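Local coordinates for protein metallo-beta-lactamase (Chryseobacterium indologenes, PDB 3L6N) that hydrolyses the beta-lactam ring of penicillins, cephalosporins and carbapenems with the aid of bound zinc, and so confers resistance to these antibiotics, at residues V145-P149 against K150-L154; H208-H211 against T212-L215. One frame throughout, in Å; residues are numbered along the deposited sequence.

How the interactions relate
Along the chain the two contacts stand in series, neither enclosing nor crossing the other. Interaction 1 closes the tight loop of a beta hairpin, joining strand 145-148 to strand 153-157 within the five-stranded mixed sheet; the chain then passes C158, a ligand of one zinc ion. After helix 179-189 and strand 195-198, which borders strand 153-157 in the same sheet, it reaches zinc ligand H200 and then interaction 2, where H208-L215 forms most of the C-terminal helix. This helix packs on helix 179-189 and strand 195-198. The two contacts do not touch: their centres lie about 20 Å apart and their nearest atoms about 7 Å.

Interaction 1 (V145-P149 against K150-L154); sequences VVWFP and KYNVL
F148 N donates to V153 O over 3.0 Å, nearly in line with the carbonyl bond (C=O...N angle 169°), and this bond closes the hairpin. At the turn, Y151 N returns to F148 O, also at 3.0 Å, but from well above the carbonyl plane. A water gives one hydrogen to P149 O and another to N152 OD1, each at 2.8 Å, bridging the turn backbone to the asparagine amide. Beyond the F148-V153 bond, on the side away from the turn, L154 CA makes a CA-H...O contact with V146 O.

The W147 indole reaches forward along its strand, toward the turn. Its CG lies opposite the backbone N (chi1 173°), which carries the six-membered ring across to V153 and N152: CE3 is 3.4 Å from V153 O, and CH2 meets N152 CA. P149 CA sits above one face, offset toward the rim, while the N152 amide runs alongside, pointing the same way, its plane 28° from the ring. On this side of the sheet, L154 CD1 packs against W147 CB and V145 CG2, 3.9 Å from the latter. The other side carries F148 and V153. The F148 ring turns its edge to V153 O, its CB touches Y151 CD1, and F45 meets the ring edge-to-face; M34 and L36 of strand 27-38 also touch it. The Y151 hydroxyl is hydrogen-bonded to E128.

W147-L154 is an antiparallel non-hydrogen-bonded pair and F148-V153 a hydrogen-bonded one. N152, in the left-handed helical region, shares the place opposite F148 with V153. This is a G1 beta bulge, here ending the turn of a beta hairpin in the metallo-beta-lactamase fold.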
ATOM      1  N   VAL A 145      -5.315  -0.646  -5.924  1.00  5.78           N
ATOM      2  CA  VAL A 145      -4.693  -1.909  -5.531  1.00  6.21           C
ATOM      3  C   VAL A 145      -3.486  -2.156  -6.439  1.00  6.19           C
ATOM      4  O   VAL A 145      -3.376  -1.553  -7.507  1.00  5.83           O
ATOM      5  CB  VAL A 145      -5.692  -3.097  -5.632  1.00  6.46           C
ATOM      6  CG1 VAL A 145      -6.907  -2.885  -4.709  1.00  7.54           C
ATOM      7  CG2 VAL A 145      -6.141  -3.343  -7.104  1.00  7.41           C
ATOM      8  N   VAL A 146      -2.584  -3.041  -6.016  1.00  5.63           N
ATOM      9  CA  VAL A 146      -1.416  -3.372  -6.822  1.00  5.73           C
ATOM     10  C   VAL A 146      -1.343  -4.873  -7.035  1.00  5.63           C
ATOM     11  O   VAL A 146      -1.298  -5.655  -6.077  1.00  6.14           O
ATOM     12  CB  VAL A 146      -0.084  -2.860  -6.201  1.00  4.93           C
ATOM     13  CG1 VAL A 146       1.056  -3.033  -7.202  1.00  5.09           C
ATOM     14  CG2 VAL A 146      -0.206  -1.379  -5.805  1.00  6.17           C
ATOM     15  N   TRP A 147      -1.362  -5.272  -8.307  1.00  6.27           N
ATOM     16  CA  TRP A 147      -1.307  -6.687  -8.675  1.00  7.02           C
ATOM     17  C   TRP A 147       0.098  -7.063  -9.117  1.00  6.62           C
ATOM     18  O   TRP A 147       0.708  -6.361  -9.924  1.00  6.18           O
ATOM     19  CB  TRP A 147      -2.307  -6.948  -9.812  1.00  7.18           C
ATOM     20  CG  TRP A 147      -2.246  -8.335 -10.429  1.00  9.56           C
ATOM     21  CD1 TRP A 147      -2.008  -8.636 -11.740  1.00 12.30           C
ATOM     22  CD2 TRP A 147      -2.450  -9.586  -9.758  1.00 10.46           C
ATOM     23  NE1 TRP A 147      -2.042 -10.001 -11.926  1.00 11.86           N
ATOM     24  CE2 TRP A 147      -2.315 -10.607 -10.729  1.00 12.26           C
ATOM     25  CE3 TRP A 147      -2.741  -9.944  -8.437  1.00 10.74           C
ATOM     26  CZ2 TRP A 147      -2.450 -11.964 -10.414  1.00 12.44           C
ATOM     27  CZ3 TRP A 147      -2.877 -11.297  -8.122  1.00 12.00           C
ATOM     28  CH2 TRP A 147      -2.733 -12.286  -9.110  1.00 13.16           C
ATOM     29  N   PHE A 148       0.603  -8.171  -8.574  1.00  7.27           N
ATOM     30  CA  PHE A 148       1.938  -8.674  -8.883  1.00  7.59           C
ATOM     31  C   PHE A 148       1.815 -10.026  -9.594  1.00  8.67           C
ATOM     32  O   PHE A 148       1.781 -11.069  -8.938  1.00  8.49           O
ATOM     33  CB  PHE A 148       2.748  -8.819  -7.589  1.00  7.80           C
ATOM     34  CG  PHE A 148       2.977  -7.511  -6.871  1.00  5.53           C
ATOM     35  CD1 PHE A 148       2.123  -7.105  -5.846  1.00  6.14           C
ATOM     36  CD2 PHE A 148       4.039  -6.689  -7.228  1.00  4.45           C
ATOM     37  CE1 PHE A 148       2.332  -5.891  -5.182  1.00  5.95           C
ATOM     38  CE2 PHE A 148       4.259  -5.461  -6.576  1.00  6.84           C
ATOM     39  CZ  PHE A 148       3.403  -5.078  -5.543  1.00  5.61           C
ATOM     40  N   PRO A 149       1.735 -10.004 -10.941  1.00  9.62           N
ATOM     41  CA  PRO A 149       1.343 -11.211 -11.687  1.00 10.91           C
ATOM     42  C   PRO A 149       2.274 -12.404 -11.518  1.00 11.73           C
ATOM     43  O   PRO A 149       1.797 -13.546 -11.497  1.00 12.22           O
ATOM     44  CB  PRO A 149       1.306 -10.739 -13.143  1.00 10.70           C
ATOM     45  CG  PRO A 149       2.081  -9.485 -13.200  1.00 11.14           C
ATOM     46  CD  PRO A 149       1.907  -8.845 -11.831  1.00  9.52           C
ATOM     47  N   LYS A 150       3.573 -12.145 -11.383  1.00 11.93           N
ATOM     48  CA  LYS A 150       4.551 -13.224 -11.198  1.00 12.68           C
ATOM     49  C   LYS A 150       4.551 -13.830  -9.789  1.00 12.22           C
ATOM     50  O   LYS A 150       5.148 -14.890  -9.561  1.00 13.30           O
ATOM     51  CB  LYS A 150       5.950 -12.749 -11.604  1.00 12.92           C
ATOM     52  CG  LYS A 150       6.030 -12.110 -12.998  1.00 16.17           C
ATOM     53  CD  LYS A 150       5.686 -13.096 -14.119  1.00 19.59           C
ATOM     54  CE  LYS A 150       6.315 -12.661 -15.433  1.00 22.06           C
ATOM     55  NZ  LYS A 150       6.182 -13.706 -16.493  1.00 23.44           N
ATOM     56  N   TYR A 151       3.869 -13.172  -8.853  1.00 11.21           N
ATOM     57  CA  TYR A 151       3.809 -13.603  -7.457  1.00 10.08           C
ATOM     58  C   TYR A 151       2.429 -14.076  -7.024  1.00 10.51           C
ATOM     59  O   TYR A 151       2.286 -14.680  -5.959  1.00 10.67           O
ATOM     60  CB  TYR A 151       4.276 -12.457  -6.543  1.00  9.61           C
ATOM     61  CG  TYR A 151       5.691 -12.032  -6.836  1.00  8.30           C
ATOM     62  CD1 TYR A 151       5.969 -11.054  -7.797  1.00  6.33           C
ATOM     63  CD2 TYR A 151       6.756 -12.621  -6.164  1.00  6.67           C
ATOM     64  CE1 TYR A 151       7.277 -10.671  -8.079  1.00  6.88           C
ATOM     65  CE2 TYR A 151       8.059 -12.245  -6.433  1.00  5.53           C
ATOM     66  CZ  TYR A 151       8.314 -11.276  -7.388  1.00  7.01           C
ATOM     67  OH  TYR A 151       9.612 -10.919  -7.655  1.00  7.35           O
ATOM     68  N   ASN A 152       1.421 -13.790  -7.854  1.00 10.52           N
ATOM     69  CA  ASN A 152       0.009 -14.023  -7.527  1.00 10.88           C
ATOM     70  C   ASN A 152      -0.404 -13.376  -6.212  1.00  9.88           C
ATOM     71  O   ASN A 152      -1.175 -13.933  -5.443  1.00  9.92           O
ATOM     72  CB  ASN A 152      -0.342 -15.518  -7.564  1.00 11.70           C
ATOM     73  CG  ASN A 152      -0.411 -16.057  -8.983  1.00 14.29           C
ATOM     74  OD1 ASN A 152      -0.766 -15.342  -9.925  1.00 18.23           O
ATOM     75  ND2 ASN A 152      -0.074 -17.329  -9.141  1.00 18.38           N
ATOM     76  N   VAL A 153       0.119 -12.175  -5.980  1.00  8.64           N
ATOM     77  CA  VAL A 153      -0.190 -11.435  -4.760  1.00  7.56           C
ATOM     78  C   VAL A 153      -0.871 -10.131  -5.137  1.00  7.25           C
ATOM     79  O   VAL A 153      -0.417  -9.436  -6.037  1.00  7.09           O
ATOM     80  CB  VAL A 153       1.098 -11.132  -3.942  1.00  7.49           C
ATOM     81  CG1 VAL A 153       0.808 -10.150  -2.810  1.00  7.68           C
ATOM     82  CG2 VAL A 153       1.702 -12.414  -3.391  1.00  7.80           C
ATOM     83  N   LEU A 154      -1.966  -9.824  -4.445  1.00  7.16           N
ATOM     84  CA  LEU A 154      -2.625  -8.536  -4.599  1.00  7.00           C
ATOM     85  C   LEU A 154      -2.407  -7.708  -3.353  1.00  6.77           C
ATOM     86  O   LEU A 154      -2.727  -8.151  -2.251  1.00  7.12           O
ATOM     87  CB  LEU A 154      -4.128  -8.702  -4.809  1.00  7.37           C
ATOM     88  CG  LEU A 154      -4.856  -7.383  -5.092  1.00  7.19           C
ATOM     89  CD1 LEU A 154      -4.558  -6.894  -6.513  1.00  6.99           C
ATOM     90  CD2 LEU A 154      -6.358  -7.539  -4.875  1.00  9.74           C
TER
HETATM   91  O   HOH W   1      -0.591 -14.429 -12.561  1.00 33.83           O

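Interaction 2 (H208-H211 against T212-L215); sequences HVEH and TLEL. With SO4 (sulfate ion), chain E.
H208-H211 and T212-L215 are consecutive turns of one alpha helix, joined by i to i+4 bonds: T212 N to H208 O, L213 N to V209 O, E214 N to E210 O and L215 N to H211 O. H208 O is gripped twice, because T212 OG1 also donates to it over 2.8 Å, from the opposite face of the carbonyl plane. The torsion that sets OG1 beside its own backbone N (chi1 -57°) folds the hydroxyl back on the preceding turn; T212 OG1 is also hydrogen-bonded to N of K161, a probable beta-lactam-binding residue outside the helix.

At the N terminus of this C-terminal helix, a sulfate, probably from the crystallisation liquor, is held by the first-turn amides: H208 N donates to O3 at 2.9 Å, and V209 N to O4 and, in a longer, more bent bond, to O1. The helix dipole would probably strengthen this hold.

L215 CG lies over one face of the H211 ring, 4.1 Å from its centroid, in a CH-pi contact, and CD1 touches ND1 and CE1. H211 ND1 is hydrogen-bonded to S162 O. E210 OE2 lies 4.1 Å from L213 CD1 and forms a salt bridge with K187 of helix 179-189.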
ATOM      1  N   HIS A 208      -9.905 -12.191   4.005  1.00 13.07           N
ATOM      2  CA  HIS A 208      -9.983 -10.732   4.176  1.00 12.34           C
ATOM      3  C   HIS A 208     -11.120 -10.099   3.378  1.00 12.50           C
ATOM      4  O   HIS A 208     -11.848  -9.257   3.896  1.00 12.18           O
ATOM      5  CB  HIS A 208      -8.672 -10.058   3.767  1.00 11.84           C
ATOM      6  CG  HIS A 208      -7.471 -10.556   4.503  1.00 11.24           C
ATOM      7  ND1 HIS A 208      -7.400 -10.599   5.879  1.00 11.47           N
ATOM      8  CD2 HIS A 208      -6.278 -11.005   4.049  1.00 10.02           C
ATOM      9  CE1 HIS A 208      -6.215 -11.062   6.242  1.00 11.19           C
ATOM     10  NE2 HIS A 208      -5.516 -11.318   5.149  1.00 11.34           N
ATOM     11  N   VAL A 209     -11.241 -10.494   2.115  1.00 13.09           N
ATOM     12  CA  VAL A 209     -12.296  -9.989   1.231  1.00 13.92           C
ATOM     13  C   VAL A 209     -13.695 -10.277   1.810  1.00 14.34           C
ATOM     14  O   VAL A 209     -14.538  -9.380   1.897  1.00 14.26           O
ATOM     15  CB  VAL A 209     -12.150 -10.572  -0.195  1.00 14.01           C
ATOM     16  CG1 VAL A 209     -13.373 -10.269  -1.058  1.00 13.93           C
ATOM     17  CG2 VAL A 209     -10.887 -10.055  -0.853  1.00 14.77           C
ATOM     18  N   GLU A 210     -13.928 -11.522   2.226  1.00 15.05           N
ATOM     19  CA  GLU A 210     -15.231 -11.900   2.767  1.00 15.61           C
ATOM     20  C   GLU A 210     -15.523 -11.173   4.066  1.00 15.13           C
ATOM     21  O   GLU A 210     -16.668 -10.778   4.324  1.00 15.94           O
ATOM     22  CB  GLU A 210     -15.333 -13.418   2.966  1.00 15.64           C
ATOM     23  CG  GLU A 210     -15.568 -14.198   1.679  1.00 18.94           C
ATOM     24  CD  GLU A 210     -16.777 -13.704   0.891  1.00 21.64           C
ATOM     25  OE1 GLU A 210     -17.876 -13.532   1.481  1.00 25.00           O
ATOM     26  OE2 GLU A 210     -16.625 -13.483  -0.327  1.00 23.55           O
ATOM     27  N   HIS A 211     -14.492 -10.971   4.883  1.00 14.78           N
ATOM     28  CA  HIS A 211     -14.678 -10.259   6.126  1.00 14.46           C
ATOM     29  C   HIS A 211     -14.947  -8.768   5.914  1.00 14.39           C
ATOM     30  O   HIS A 211     -15.654  -8.146   6.709  1.00 14.10           O
ATOM     31  CB  HIS A 211     -13.516 -10.462   7.092  1.00 14.50           C
ATOM     32  CG  HIS A 211     -13.860 -10.082   8.494  1.00 15.36           C
ATOM     33  ND1 HIS A 211     -13.225  -9.068   9.175  1.00 17.39           N
ATOM     34  CD2 HIS A 211     -14.820 -10.551   9.325  1.00 15.91           C
ATOM     35  CE1 HIS A 211     -13.760  -8.946  10.376  1.00 17.47           C
ATOM     36  NE2 HIS A 211     -14.727  -9.836  10.493  1.00 18.07           N
ATOM     37  N   THR A 212     -14.361  -8.203   4.857  1.00 14.41           N
ATOM     38  CA  THR A 212     -14.635  -6.811   4.480  1.00 14.32           C
ATOM     39  C   THR A 212     -16.122  -6.621   4.179  1.00 14.71           C
ATOM     40  O   THR A 212     -16.744  -5.684   4.683  1.00 14.60           O
ATOM     41  CB  THR A 212     -13.758  -6.341   3.297  1.00 14.67           C
ATOM     42  OG1 THR A 212     -12.381  -6.502   3.650  1.00 14.70           O
ATOM     43  CG2 THR A 212     -14.009  -4.863   2.975  1.00 14.68           C
ATOM     44  N   LEU A 213     -16.673  -7.518   3.368  1.00 15.08           N
ATOM     45  CA  LEU A 213     -18.107  -7.503   3.055  1.00 16.06           C
ATOM     46  C   LEU A 213     -18.971  -7.640   4.309  1.00 16.42           C
ATOM     47  O   LEU A 213     -19.985  -6.953   4.454  1.00 16.24           O
ATOM     48  CB  LEU A 213     -18.442  -8.592   2.040  1.00 16.05           C
ATOM     49  CG  LEU A 213     -17.867  -8.396   0.640  1.00 16.90           C
ATOM     50  CD1 LEU A 213     -18.047  -9.630  -0.220  1.00 18.39           C
ATOM     51  CD2 LEU A 213     -18.478  -7.169  -0.036  1.00 17.80           C
ATOM     52  N   GLU A 214     -18.557  -8.514   5.221  1.00 16.88           N
ATOM     53  CA  GLU A 214     -19.261  -8.666   6.488  1.00 17.55           C
ATOM     54  C   GLU A 214     -19.282  -7.383   7.324  1.00 17.58           C
ATOM     55  O   GLU A 214     -20.336  -6.982   7.839  1.00 17.78           O
ATOM     56  CB  GLU A 214     -18.684  -9.829   7.293  1.00 17.44           C
ATOM     57  CG  GLU A 214     -19.472 -10.105   8.544  1.00 19.10           C
ATOM     58  CD  GLU A 214     -19.015 -11.352   9.270  1.00 18.99           C
ATOM     59  OE1 GLU A 214     -19.109 -11.356  10.506  1.00 20.87           O
ATOM     60  OE2 GLU A 214     -18.575 -12.318   8.613  1.00 19.92           O
ATOM     61  N   LEU A 215     -18.129  -6.727   7.451  1.00 17.30           N
ATOM     62  CA  LEU A 215     -18.040  -5.488   8.228  1.00 17.15           C
ATOM     63  C   LEU A 215     -18.873  -4.366   7.606  1.00 17.41           C
ATOM     64  O   LEU A 215     -19.433  -3.532   8.319  1.00 17.47           O
ATOM     65  CB  LEU A 215     -16.580  -5.046   8.383  1.00 16.83           C
ATOM     66  CG  LEU A 215     -15.688  -5.900   9.292  1.00 15.95           C
ATOM     67  CD1 LEU A 215     -14.227  -5.467   9.158  1.00 15.74           C
ATOM     68  CD2 LEU A 215     -16.129  -5.850  10.757  1.00 16.06           C
TER
HETATM   69  S   SO4 E 402      -8.579 -12.796   1.057  1.00 53.36           S
HETATM   70  O1  SO4 E 402      -8.444 -11.383   0.724  1.00 54.45           O
HETATM   71  O2  SO4 E 402      -8.145 -13.623  -0.068  1.00 53.62           O
HETATM   72  O3  SO4 E 402      -7.741 -13.083   2.211  1.00 52.94           O
HETATM   73  O4  SO4 E 402      -9.982 -13.061   1.349  1.00 53.55           O